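N-isopropylammelide isopropylaminohydrolase (Burkholderia multivorans ATCC 17616, PDB 6NBO) is a TIM-barrel protein of the amidohydrolase family that binds zinc. Local coordinates at residues Ala57-Val62 with Phe354-Leu359; Asp189-Ile193 with Met225-Ser229; Gln243-Ser249 with Glu271-Val277; Val289-Arg293 with Val339-Cys343. One frame throughout, in Å; residues are numbered along the deposited sequence. Where two conformers were deposited one is given.

Interaction 1. Residues Ala57-Val62 with Phe354-Leu359; sequences ALPGLV and FDAYGL
Where the strand entering the amidohydrolase barrel is interrupted about Gly60, the loop that follows helix 346-352 packs Tyr357 and Leu359 against it, the two segments running in nearly opposite directions. Tyr357 reaches in with its phenol: CG stands anti to the backbone N (chi1 -174°), which carries the ring toward the break, and OH donates to the carbonyl of Gly60, with Tyr357 OH 2.6 Å from Gly60 O. The donor is tilted 24° from the carbonyl plane, and the oxygen lies at the edge of the ring. The same phenol end is wedged between two apolar groups. Pro59 slants across it, with Pro59 CB 3.6 Å from Tyr357 CZ, and Val62 CG2 approaches Tyr357 CE1 at 3.8 Å. The other branch of Val62, CG1, meets the ring of Phe354, 3.8 Å from Phe354 CE2. At the far end Leu359 lies at about a right angle to Pro59; its CD1 sits 4.0 Å from Pro59 CD and also covers the carbonyl of Ala57. A water takes a weak bond from Gly60 N and lies 2.7 Å from Gly358 O, to which it can donate. His346 meets the Tyr357 ring edge-to-face. The whole is loop-on-strand packing at the entrance of the first barrel strand of a TIM-barrel amidohydrolase, the strand whose end bears the zinc ligand His65, with His67, another, just beyond.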
loop_
_atom_site.group_PDB
_atom_site.type_symbol
_atom_site.label_atom_id
_atom_site.label_comp_id
_atom_site.label_asym_id
_atom_site.label_seq_id
_atom_site.Cartn_x
_atom_site.Cartn_y
_atom_site.Cartn_z
ATOM N N ALA A 57 -2.697 -4.173 20.776
ATOM C CA ALA A 57 -3.687 -4.023 19.723
ATOM C C ALA A 57 -3.179 -3.004 18.709
ATOM O O ALA A 57 -2.825 -1.876 19.072
ATOM C CB ALA A 57 -5.045 -3.587 20.289
ATOM N N LEU A 58 -3.124 -3.411 17.454
ATOM C CA LEU A 58 -2.754 -2.568 16.330
ATOM C C LEU A 58 -3.975 -2.294 15.467
ATOM O O LEU A 58 -4.859 -3.148 15.351
ATOM C CB LEU A 58 -1.677 -3.247 15.466
ATOM C CG LEU A 58 -0.341 -3.593 16.111
ATOM C CD1 LEU A 58 0.523 -4.458 15.158
ATOM C CD2 LEU A 58 0.411 -2.330 16.529
ATOM N N PRO A 59 -4.067 -1.114 14.852
ATOM C CA PRO A 59 -5.053 -0.932 13.781
ATOM C C PRO A 59 -4.717 -1.866 12.626
ATOM O O PRO A 59 -3.612 -2.402 12.543
ATOM C CB PRO A 59 -4.887 0.547 13.387
ATOM C CG PRO A 59 -3.446 0.841 13.691
ATOM C CD PRO A 59 -3.097 -0.007 14.918
ATOM N N GLY A 60 -5.688 -2.083 11.743
ATOM C CA GLY A 60 -5.444 -2.944 10.595
ATOM C C GLY A 60 -4.218 -2.474 9.828
ATOM O O GLY A 60 -4.036 -1.273 9.662
ATOM N N LEU A 61 -3.357 -3.389 9.391
ATOM C CA LEU A 61 -2.164 -2.974 8.669
ATOM C C LEU A 61 -2.548 -2.598 7.238
ATOM O O LEU A 61 -3.622 -2.956 6.743
ATOM C CB LEU A 61 -1.108 -4.098 8.699
ATOM C CG LEU A 61 -0.786 -4.606 10.115
ATOM C CD1 LEU A 61 0.292 -5.721 10.151
ATOM C CD2 LEU A 61 -0.368 -3.445 11.038
ATOM N N VAL A 62 -1.682 -1.828 6.587
ATOM C CA VAL A 62 -1.968 -1.279 5.269
ATOM C C VAL A 62 -0.829 -1.661 4.332
ATOM O O VAL A 62 0.336 -1.374 4.625
ATOM C CB VAL A 62 -2.126 0.251 5.314
ATOM C CG1 VAL A 62 -2.457 0.814 3.924
ATOM C CG2 VAL A 62 -3.200 0.641 6.344
ATOM N N PHE A 354 -7.254 6.130 2.816
ATOM C CA PHE A 354 -8.089 5.138 3.487
ATOM C C PHE A 354 -8.756 5.803 4.687
ATOM O O PHE A 354 -8.068 6.205 5.625
ATOM C CB PHE A 354 -7.241 3.955 3.944
ATOM C CG PHE A 354 -6.858 3.008 2.842
ATOM C CD1 PHE A 354 -7.835 2.301 2.152
ATOM C CD2 PHE A 354 -5.521 2.793 2.519
ATOM C CE1 PHE A 354 -7.485 1.392 1.150
ATOM C CE2 PHE A 354 -5.165 1.888 1.505
ATOM C CZ PHE A 354 -6.158 1.201 0.819
ATOM N N ASP A 355 -10.081 5.916 4.665
ATOM C CA ASP A 355 -10.813 6.682 5.669
ATOM C C ASP A 355 -11.210 5.813 6.865
ATOM O O ASP A 355 -11.129 4.584 6.822
ATOM C CB ASP A 355 -12.061 7.301 5.040
ATOM C CG ASP A 355 -11.736 8.173 3.837
ATOM O OD1 ASP A 355 -10.852 9.050 3.957
ATOM O OD2 ASP A 355 -12.358 7.972 2.769
ATOM N N ALA A 356 -11.667 6.478 7.940
ATOM C CA ALA A 356 -12.166 5.802 9.147
ATOM C C ALA A 356 -11.130 4.827 9.705
ATOM O O ALA A 356 -11.445 3.701 10.094
ATOM C CB ALA A 356 -13.489 5.083 8.868
ATOM N N TYR A 357 -9.883 5.273 9.746
ATOM C CA TYR A 357 -8.756 4.441 10.128
ATOM C C TYR A 357 -8.410 4.645 11.600
ATOM O O TYR A 357 -8.492 5.755 12.121
ATOM C CB TYR A 357 -7.533 4.773 9.269
ATOM C CG TYR A 357 -6.397 3.831 9.550
ATOM C CD1 TYR A 357 -6.370 2.581 8.961
ATOM C CD2 TYR A 357 -5.372 4.174 10.437
ATOM C CE1 TYR A 357 -5.356 1.681 9.237
ATOM C CE2 TYR A 357 -4.352 3.281 10.723
ATOM C CZ TYR A 357 -4.352 2.039 10.108
ATOM O OH TYR A 357 -3.369 1.130 10.370
ATOM N N GLY A 358 -7.990 3.569 12.262
ATOM C CA GLY A 358 -7.440 3.703 13.599
ATOM C C GLY A 358 -8.155 2.876 14.647
ATOM O O GLY A 358 -8.929 1.976 14.308
ATOM N N LEU A 359 -7.901 3.168 15.929
ATOM C CA LEU A 359 -8.519 2.434 17.033
ATOM C C LEU A 359 -9.369 3.325 17.925
ATOM O O LEU A 359 -9.714 2.927 19.042
ATOM C CB LEU A 359 -7.464 1.720 17.881
ATOM C CG LEU A 359 -6.625 0.664 17.164
ATOM C CD1 LEU A 359 -5.568 0.110 18.110
ATOM C CD2 LEU A 359 -7.510 -0.451 16.632
HETATM O O HOH W 1 -8.092 0.021 12.582
#

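Interaction 2. Residues Asp189-Ile193 with Met225-Ser229; sequences DPCAI and MGAYS
Cys191 and Pro190, in a turn that coils like a helix through Ile193 but lacks a helix's repeating bonds, lie against helix 223-239, the nearest CA atoms being those of Pro190 and Ser229, 6.3 Å apart. Ile193 N bonds back to Asp189 O at 3.0 Å, closing the turn. Cys191 is the side chain pushed into the helix surface, and it touches three residues there. Its CB rests against the thioether arm of Met225, with Cys191 CB 3.6 Å from Met225 CG. That arm leaves the helix with CG anti to the backbone N (chi1 171°), and an extended second torsion brings the sulfur alongside the turn, while the bend at the third only turns CE; Met225 SD is 4.1 Å from Ala192 CB. The cysteine sulfur goes the other way, toward Tyr228 and Ser229. Cys191 SG approaches the Tyr228 ring obliquely, 4.7 Å from its centroid and 71° off the normal, a sulfur-aromatic contact made chiefly at Tyr228 CD2. It also lies 3.5 Å from Ser229 OG. On the next position back in the turn, the Pro190 ring covers the serine, Pro190 CD being 3.7 Å from Ser229 OG. The hydroxyl of Ser229 is hydrogen-bonded to Glu221 OE1, while the other carboxylate oxygen of Glu221 receives the backbone N-H groups of Cys191 and Ala192. One carboxylate therefore ties the turn to the helix. The arrangement joins the loop after strand 184-188 to the helix after the next strand, 215-219, as neighbouring loop and helix meet around a TIM barrel.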
loop_
_atom_site.group_PDB
_atom_site.type_symbol
_atom_site.label_atom_id
_atom_site.label_comp_id
_atom_site.label_asym_id
_atom_site.label_seq_id
_atom_site.Cartn_x
_atom_site.Cartn_y
_atom_site.Cartn_z
ATOM N N ASP A 189 7.775 6.860 -15.270
ATOM C CA ASP A 189 8.972 7.400 -15.913
ATOM C C ASP A 189 8.689 8.187 -17.189
ATOM O O ASP A 189 8.931 7.702 -18.308
ATOM C CB ASP A 189 9.937 6.255 -16.173
ATOM C CG ASP A 189 10.256 5.484 -14.896
ATOM O OD1 ASP A 189 10.058 6.050 -13.795
ATOM O OD2 ASP A 189 10.699 4.325 -14.985
ATOM N N PRO A 190 8.220 9.428 -17.044
ATOM C CA PRO A 190 7.844 10.222 -18.224
ATOM C C PRO A 190 8.999 10.453 -19.182
ATOM O O PRO A 190 8.768 10.618 -20.386
ATOM C CB PRO A 190 7.347 11.541 -17.607
ATOM C CG PRO A 190 6.934 11.166 -16.201
ATOM C CD PRO A 190 7.934 10.127 -15.781
ATOM N N CYS A 191 10.239 10.463 -18.693
ATOM C CA CYS A 191 11.395 10.567 -19.578
ATOM C C CYS A 191 11.884 9.196 -20.040
ATOM O O CYS A 191 11.960 8.929 -21.242
ATOM C CB CYS A 191 12.547 11.311 -18.885
ATOM S SG CYS A 191 12.309 13.086 -18.699
ATOM N N ALA A 192 12.239 8.329 -19.093
ATOM C CA ALA A 192 12.978 7.113 -19.437
ATOM C C ALA A 192 12.114 6.118 -20.201
ATOM O O ALA A 192 12.608 5.406 -21.085
ATOM C CB ALA A 192 13.534 6.460 -18.171
ATOM N N ILE A 193 10.838 6.022 -19.863
ATOM C CA ILE A 193 9.936 5.080 -20.522
ATOM C C ILE A 193 9.134 5.758 -21.625
ATOM O O ILE A 193 9.122 5.297 -22.763
ATOM C CB ILE A 193 9.017 4.402 -19.483
ATOM C CG1 ILE A 193 9.834 3.476 -18.574
ATOM C CG2 ILE A 193 7.892 3.623 -20.187
ATOM C CD1 ILE A 193 10.366 2.244 -19.273
ATOM N N MET A 225 17.309 13.625 -14.096
ATOM C CA MET A 225 16.149 13.276 -14.911
ATOM C C MET A 225 14.915 13.048 -14.046
ATOM O O MET A 225 13.834 13.571 -14.337
ATOM C CB MET A 225 16.443 12.037 -15.747
ATOM C CG MET A 225 15.200 11.510 -16.438
ATOM S SD MET A 225 15.467 9.897 -17.159
ATOM C CE MET A 225 16.493 10.247 -18.529
ATOM N N GLY A 226 15.054 12.268 -12.970
ATOM C CA GLY A 226 13.920 12.061 -12.076
ATOM C C GLY A 226 13.433 13.355 -11.446
ATOM O O GLY A 226 12.227 13.577 -11.306
ATOM N N ALA A 227 14.363 14.237 -11.075
ATOM C CA ALA A 227 13.968 15.519 -10.495
ATOM C C ALA A 227 13.195 16.359 -11.502
ATOM O O ALA A 227 12.238 17.054 -11.140
ATOM C CB ALA A 227 15.197 16.277 -10.000
ATOM N N TYR A 228 13.604 16.313 -12.771
ATOM C CA TYR A 228 12.867 17.002 -13.821
ATOM C C TYR A 228 11.449 16.454 -13.955
ATOM O O TYR A 228 10.483 17.221 -14.030
ATOM C CB TYR A 228 13.619 16.882 -15.148
ATOM C CG TYR A 228 12.785 17.283 -16.346
ATOM C CD1 TYR A 228 12.672 18.618 -16.735
ATOM C CD2 TYR A 228 12.087 16.327 -17.067
ATOM C CE1 TYR A 228 11.891 18.980 -17.831
ATOM C CE2 TYR A 228 11.307 16.674 -18.136
ATOM C CZ TYR A 228 11.211 17.992 -18.520
ATOM O OH TYR A 228 10.415 18.305 -19.594
ATOM N N SER A 229 11.304 15.126 -14.025
ATOM C CA SER A 229 9.974 14.552 -14.183
ATOM C C SER A 229 9.097 14.874 -12.984
ATOM O O SER A 229 7.915 15.199 -13.142
ATOM C CB SER A 229 10.062 13.036 -14.374
ATOM O OG SER A 229 10.587 12.709 -15.640
#

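Interaction 3. Residues Gln243-Ser249 with Glu271-Val277; sequences QHKVTIS and ELGVAVV
Gln243 bends at chi2 (72°) and turns its amide to the end of helix 259-272: Gln243 NE2 donates to Glu271 O at 2.8 Å, the acceptor lying near the amide plane. Beside it, in the conformer described, the imidazole of His244 lies flat over the backbone of Gly273, whose CA is 3.6 Å from the ring centroid and 23° off its normal, a CH-pi contact. Gly273, at positive phi, ends the helix in a Schellman motif. His244 N donates to Leu272 O at 2.9 Å, in a nearly straight bond. Further along, the two chains become parallel strands. Ile248 N gives its hydrogen to Ala275 O at 3.1 Å, and Ile248 O receives one from Val277 N at 2.9 Å. A water fills the start of the ladder, donating to Val246 O and accepting from Ala275 N. On one face Ile248 and Val274 meet at a slant, Ile248 CG1 lying 3.6 Å from Val274 CG1, beneath helix 223-239. On the opposite face Thr247 CG2 packs 3.7 Å from Val277 CG2, and Ser249 OG lies 3.6 Å from Val277 CB. That hydroxyl is hydrogen-bonded to Asp216 and to His65, a zinc ligand. This is the parallel strand-helix-strand repeat of a TIM barrel, here adjoining the metal site at its C-terminal strand ends.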
loop_
_atom_site.group_PDB
_atom_site.type_symbol
_atom_site.label_atom_id
_atom_site.label_comp_id
_atom_site.label_asym_id
_atom_site.label_seq_id
_atom_site.Cartn_x
_atom_site.Cartn_y
_atom_site.Cartn_z
ATOM N N GLN A 243 -5.028 18.581 -5.210
ATOM C CA GLN A 243 -4.605 18.484 -3.822
ATOM C C GLN A 243 -4.881 17.109 -3.237
ATOM O O GLN A 243 -6.012 16.619 -3.276
ATOM C CB GLN A 243 -5.358 19.548 -3.016
ATOM C CG GLN A 243 -4.844 19.780 -1.628
ATOM C CD GLN A 243 -3.520 20.499 -1.630
ATOM O OE1 GLN A 243 -3.087 21.011 -2.662
ATOM N NE2 GLN A 243 -2.863 20.538 -0.474
ATOM N N HIS A 244 -3.844 16.500 -2.659
ATOM C CA HIS A 244 -3.987 15.216 -1.982
ATOM C C HIS A 244 -4.562 14.142 -2.911
ATOM O O HIS A 244 -5.246 13.223 -2.454
ATOM C CB HIS A 244 -4.861 15.346 -0.720
ATOM C CG HIS A 244 -4.288 16.235 0.351
ATOM N ND1 HIS A 244 -4.604 17.571 0.462
ATOM C CD2 HIS A 244 -3.457 15.965 1.387
ATOM C CE1 HIS A 244 -3.976 18.094 1.501
ATOM N NE2 HIS A 244 -3.274 17.142 2.082
ATOM N N LYS A 245 -4.318 14.257 -4.207
ATOM C CA LYS A 245 -4.775 13.254 -5.158
ATOM C C LYS A 245 -3.647 12.616 -5.953
ATOM O O LYS A 245 -3.921 11.765 -6.808
ATOM C CB LYS A 245 -5.796 13.865 -6.126
ATOM C CG LYS A 245 -7.186 14.001 -5.516
ATOM C CD LYS A 245 -8.156 14.634 -6.491
ATOM C CE LYS A 245 -9.284 13.689 -6.866
ATOM N NZ LYS A 245 -10.207 14.332 -7.851
ATOM N N VAL A 246 -2.390 12.977 -5.696
ATOM C CA VAL A 246 -1.259 12.419 -6.436
ATOM C C VAL A 246 -0.295 11.761 -5.457
ATOM O O VAL A 246 0.006 12.317 -4.397
ATOM C CB VAL A 246 -0.547 13.507 -7.273
ATOM C CG1 VAL A 246 0.753 12.961 -7.896
ATOM C CG2 VAL A 246 -1.476 14.020 -8.359
ATOM N N THR A 247 0.171 10.565 -5.812
ATOM C CA THR A 247 1.153 9.805 -5.057
ATOM C C THR A 247 2.326 9.522 -5.984
ATOM O O THR A 247 2.130 9.222 -7.172
ATOM C CB THR A 247 0.528 8.486 -4.545
ATOM O OG1 THR A 247 -0.586 8.793 -3.701
ATOM C CG2 THR A 247 1.529 7.622 -3.776
ATOM N N ILE A 248 3.541 9.639 -5.456
ATOM C CA ILE A 248 4.754 9.268 -6.181
ATOM C C ILE A 248 5.284 7.982 -5.576
ATOM O O ILE A 248 5.639 7.952 -4.391
ATOM C CB ILE A 248 5.836 10.356 -6.104
ATOM C CG1 ILE A 248 5.236 11.731 -6.399
ATOM C CG2 ILE A 248 6.980 10.001 -7.076
ATOM C CD1 ILE A 248 4.725 11.877 -7.814
ATOM N N SER A 249 5.370 6.922 -6.381
ATOM C CA SER A 249 5.916 5.662 -5.892
ATOM C C SER A 249 7.398 5.554 -6.231
ATOM O O SER A 249 7.818 5.910 -7.337
ATOM C CB SER A 249 5.160 4.474 -6.487
ATOM O OG SER A 249 3.881 4.319 -5.870
ATOM N N GLU A 271 3.176 20.699 0.483
ATOM C CA GLU A 271 2.165 21.708 0.181
ATOM C C GLU A 271 0.998 21.115 -0.606
ATOM O O GLU A 271 -0.164 21.438 -0.340
ATOM C CB GLU A 271 2.815 22.863 -0.587
ATOM C CG GLU A 271 1.856 23.953 -1.030
ATOM C CD GLU A 271 1.088 24.558 0.130
ATOM O OE1 GLU A 271 1.697 24.774 1.200
ATOM O OE2 GLU A 271 -0.126 24.808 -0.023
ATOM N N LEU A 272 1.281 20.233 -1.561
ATOM C CA LEU A 272 0.247 19.689 -2.431
ATOM C C LEU A 272 -0.392 18.421 -1.882
ATOM O O LEU A 272 -1.253 17.836 -2.549
ATOM C CB LEU A 272 0.827 19.414 -3.822
ATOM C CG LEU A 272 1.174 20.696 -4.582
ATOM C CD1 LEU A 272 2.050 20.410 -5.786
ATOM C CD2 LEU A 272 -0.112 21.375 -5.012
ATOM N N GLY A 273 -0.009 17.989 -0.687
ATOM C CA GLY A 273 -0.527 16.745 -0.171
ATOM C C GLY A 273 -0.103 15.534 -0.967
ATOM O O GLY A 273 -0.846 14.553 -1.025
ATOM N N VAL A 274 1.073 15.575 -1.586
ATOM C CA VAL A 274 1.599 14.440 -2.340
ATOM C C VAL A 274 2.398 13.547 -1.399
ATOM O O VAL A 274 3.380 13.992 -0.799
ATOM C CB VAL A 274 2.473 14.915 -3.509
ATOM C CG1 VAL A 274 3.154 13.720 -4.170
ATOM C CG2 VAL A 274 1.639 15.713 -4.501
ATOM N N ALA A 275 1.982 12.286 -1.272
ATOM C CA ALA A 275 2.684 11.301 -0.465
ATOM C C ALA A 275 3.709 10.555 -1.313
ATOM O O ALA A 275 3.654 10.566 -2.546
ATOM C CB ALA A 275 1.694 10.295 0.146
ATOM N N VAL A 276 4.663 9.915 -0.634
ATOM C CA VAL A 276 5.655 9.098 -1.311
ATOM C C VAL A 276 5.535 7.666 -0.799
ATOM O O VAL A 276 5.303 7.420 0.386
ATOM C CB VAL A 276 7.086 9.673 -1.143
ATOM C CG1 VAL A 276 7.583 9.585 0.308
ATOM C CG2 VAL A 276 8.056 8.999 -2.113
ATOM N N VAL A 277 5.656 6.715 -1.729
ATOM C CA VAL A 277 5.686 5.298 -1.392
ATOM C C VAL A 277 7.134 4.839 -1.407
ATOM O O VAL A 277 7.850 5.056 -2.393
ATOM C CB VAL A 277 4.851 4.460 -2.373
ATOM C CG1 VAL A 277 5.088 2.981 -2.105
ATOM C CG2 VAL A 277 3.389 4.830 -2.280
HETATM O O HOH W 2 -1.632 23.692 -2.582
HETATM O O HOH W 3 -1.720 15.796 -4.715
HETATM O O HOH W 4 -0.726 10.942 -2.132
#

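Interaction 4. Residues Val289-Arg293 with Val339-Cys343; sequences VLACR and VALEC
The guanidinium group of Arg293 has Val339 over one face and Glu342 at its edge. Val339 CG2 sits 3.9 Å from Arg293 CZ, above the centre of the plane, while Glu342 OE1 comes in close to that plane and takes a hydrogen from NH1. The salt bridge is short, Arg293 NH1 to Glu342 OE1 being 2.6 Å, with an N-H...O angle of 160°. The oxygen is met on its syn side, and the carboxylate is turned 62° from the guanidinium, so a single N-H carries the bond rather than a matched pair. Both chains are stretched to reach one another: Arg293 has CG anti to its own N (chi1 179°) and stays extended to NE, and Glu342 is likewise extended beyond CG. The second oxygen of Glu342, OE2, forms a salt bridge with Arg350, so the carboxylate is shared by two arginines. Nearer the barrel, Val289 and Val339 slide past each other in opposite senses, with Val289 CG1 3.8 Å from Val339 CG1. Val289 CG1 is also 4.3 Å from Cys343 SG, and Leu290 CD2 lies 4.3 Å from Val339 CG1 at the outer margin. Val339 thus serves both halves of the contact, one methyl facing the valine and the other the guanidinium. Helices 289-295 and 334-342 are joined here by an apolar contact on the inner side and a charged one on the outer. With two cationic partners, Glu342 would be expected to remain ionised, and its negative charge probably offsets part of theirs.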
loop_
_atom_site.group_PDB
_atom_site.type_symbol
_atom_site.label_atom_id
_atom_site.label_comp_id
_atom_site.label_asym_id
_atom_site.label_seq_id
_atom_site.Cartn_x
_atom_site.Cartn_y
_atom_site.Cartn_z
ATOM N N VAL A 289 13.184 8.434 4.921
ATOM C CA VAL A 289 11.915 8.555 5.635
ATOM C C VAL A 289 11.934 9.763 6.565
ATOM O O VAL A 289 10.967 10.536 6.624
ATOM C CB VAL A 289 11.609 7.249 6.391
ATOM C CG1 VAL A 289 10.451 7.444 7.330
ATOM C CG2 VAL A 289 11.302 6.140 5.394
ATOM N N LEU A 290 13.044 9.972 7.281
ATOM C CA LEU A 290 13.106 11.113 8.192
ATOM C C LEU A 290 13.147 12.450 7.451
ATOM O O LEU A 290 12.621 13.446 7.957
ATOM C CB LEU A 290 14.312 10.979 9.126
ATOM C CG LEU A 290 14.182 9.778 10.072
ATOM C CD1 LEU A 290 15.311 9.765 11.081
ATOM C CD2 LEU A 290 12.835 9.797 10.778
ATOM N N ALA A 291 13.771 12.511 6.271
ATOM C CA ALA A 291 13.740 13.763 5.514
ATOM C C ALA A 291 12.332 14.082 5.031
ATOM O O ALA A 291 11.893 15.239 5.093
ATOM C CB ALA A 291 14.710 13.710 4.333
ATOM N N CYS A 292 11.610 13.077 4.526
ATOM C CA CYS A 292 10.210 13.284 4.171
ATOM C C CYS A 292 9.412 13.776 5.370
ATOM O O CYS A 292 8.680 14.771 5.281
ATOM C CB CYS A 292 9.608 11.987 3.627
ATOM S SG CYS A 292 10.384 11.439 2.113
ATOM N N ARG A 293 9.556 13.091 6.502
ATOM C CA ARG A 293 8.815 13.447 7.708
ATOM C C ARG A 293 9.110 14.879 8.128
ATOM O O ARG A 293 8.194 15.649 8.439
ATOM C CB ARG A 293 9.180 12.469 8.825
ATOM C CG ARG A 293 8.511 12.724 10.158
ATOM C CD ARG A 293 9.012 11.725 11.212
ATOM N NE ARG A 293 8.149 11.680 12.390
ATOM C CZ ARG A 293 6.998 11.012 12.443
ATOM N NH1 ARG A 293 6.565 10.334 11.379
ATOM N NH2 ARG A 293 6.271 11.024 13.556
ATOM N N VAL A 339 8.299 5.136 13.790
ATOM C CA VAL A 339 8.124 5.875 12.545
ATOM C C VAL A 339 7.983 4.907 11.380
ATOM O O VAL A 339 7.155 5.103 10.483
ATOM C CB VAL A 339 9.291 6.854 12.321
ATOM C CG1 VAL A 339 9.234 7.414 10.901
ATOM C CG2 VAL A 339 9.247 7.970 13.346
ATOM N N ALA A 340 8.785 3.840 11.376
ATOM C CA ALA A 340 8.649 2.850 10.314
ATOM C C ALA A 340 7.295 2.157 10.391
ATOM O O ALA A 340 6.645 1.933 9.361
ATOM C CB ALA A 340 9.791 1.829 10.386
ATOM N N LEU A 341 6.834 1.844 11.603
ATOM C CA LEU A 341 5.510 1.233 11.750
ATOM C C LEU A 341 4.406 2.172 11.264
ATOM O O LEU A 341 3.401 1.723 10.697
ATOM C CB LEU A 341 5.280 0.839 13.212
ATOM C CG LEU A 341 3.933 0.191 13.566
ATOM C CD1 LEU A 341 3.777 -1.134 12.820
ATOM C CD2 LEU A 341 3.828 -0.026 15.075
ATOM N N GLU A 342 4.574 3.479 11.477
ATOM C CA GLU A 342 3.615 4.443 10.946
ATOM C C GLU A 342 3.461 4.328 9.425
ATOM O O GLU A 342 2.369 4.565 8.894
ATOM C CB GLU A 342 4.043 5.862 11.346
ATOM C CG GLU A 342 3.033 6.925 10.971
ATOM C CD GLU A 342 3.440 8.336 11.393
ATOM O OE1 GLU A 342 4.652 8.598 11.576
ATOM O OE2 GLU A 342 2.531 9.186 11.524
ATOM N N CYS A 343 4.533 3.957 8.710
ATOM C CA CYS A 343 4.469 3.799 7.257
ATOM C C CYS A 343 3.542 2.673 6.800
ATOM O O CYS A 343 3.157 2.654 5.623
ATOM C CB CYS A 343 5.869 3.527 6.686
ATOM S SG CYS A 343 7.010 4.910 6.921
#

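Interactions 3 and 4 touch directly: in the conformer described, Val276 CG1 of the strand pair is 3.8 Å from Cys292 SG on the inner side of helix 289-295, the helix that follows strand 275-278. Interaction 3 is also the one beside the metals, the Ser249 side chain lying about 6 Å from a zinc ion; in interaction 2 the Ala192 side chain is about 13 Å from one. Interactions 1 and 2 lie on opposite sides of the chain's centre, their centres 34 Å apart. Interaction 1 approaches interaction 4 to about 4 Å between nearest atoms without touching, and its strand leads to the zinc ligands His65 and His67.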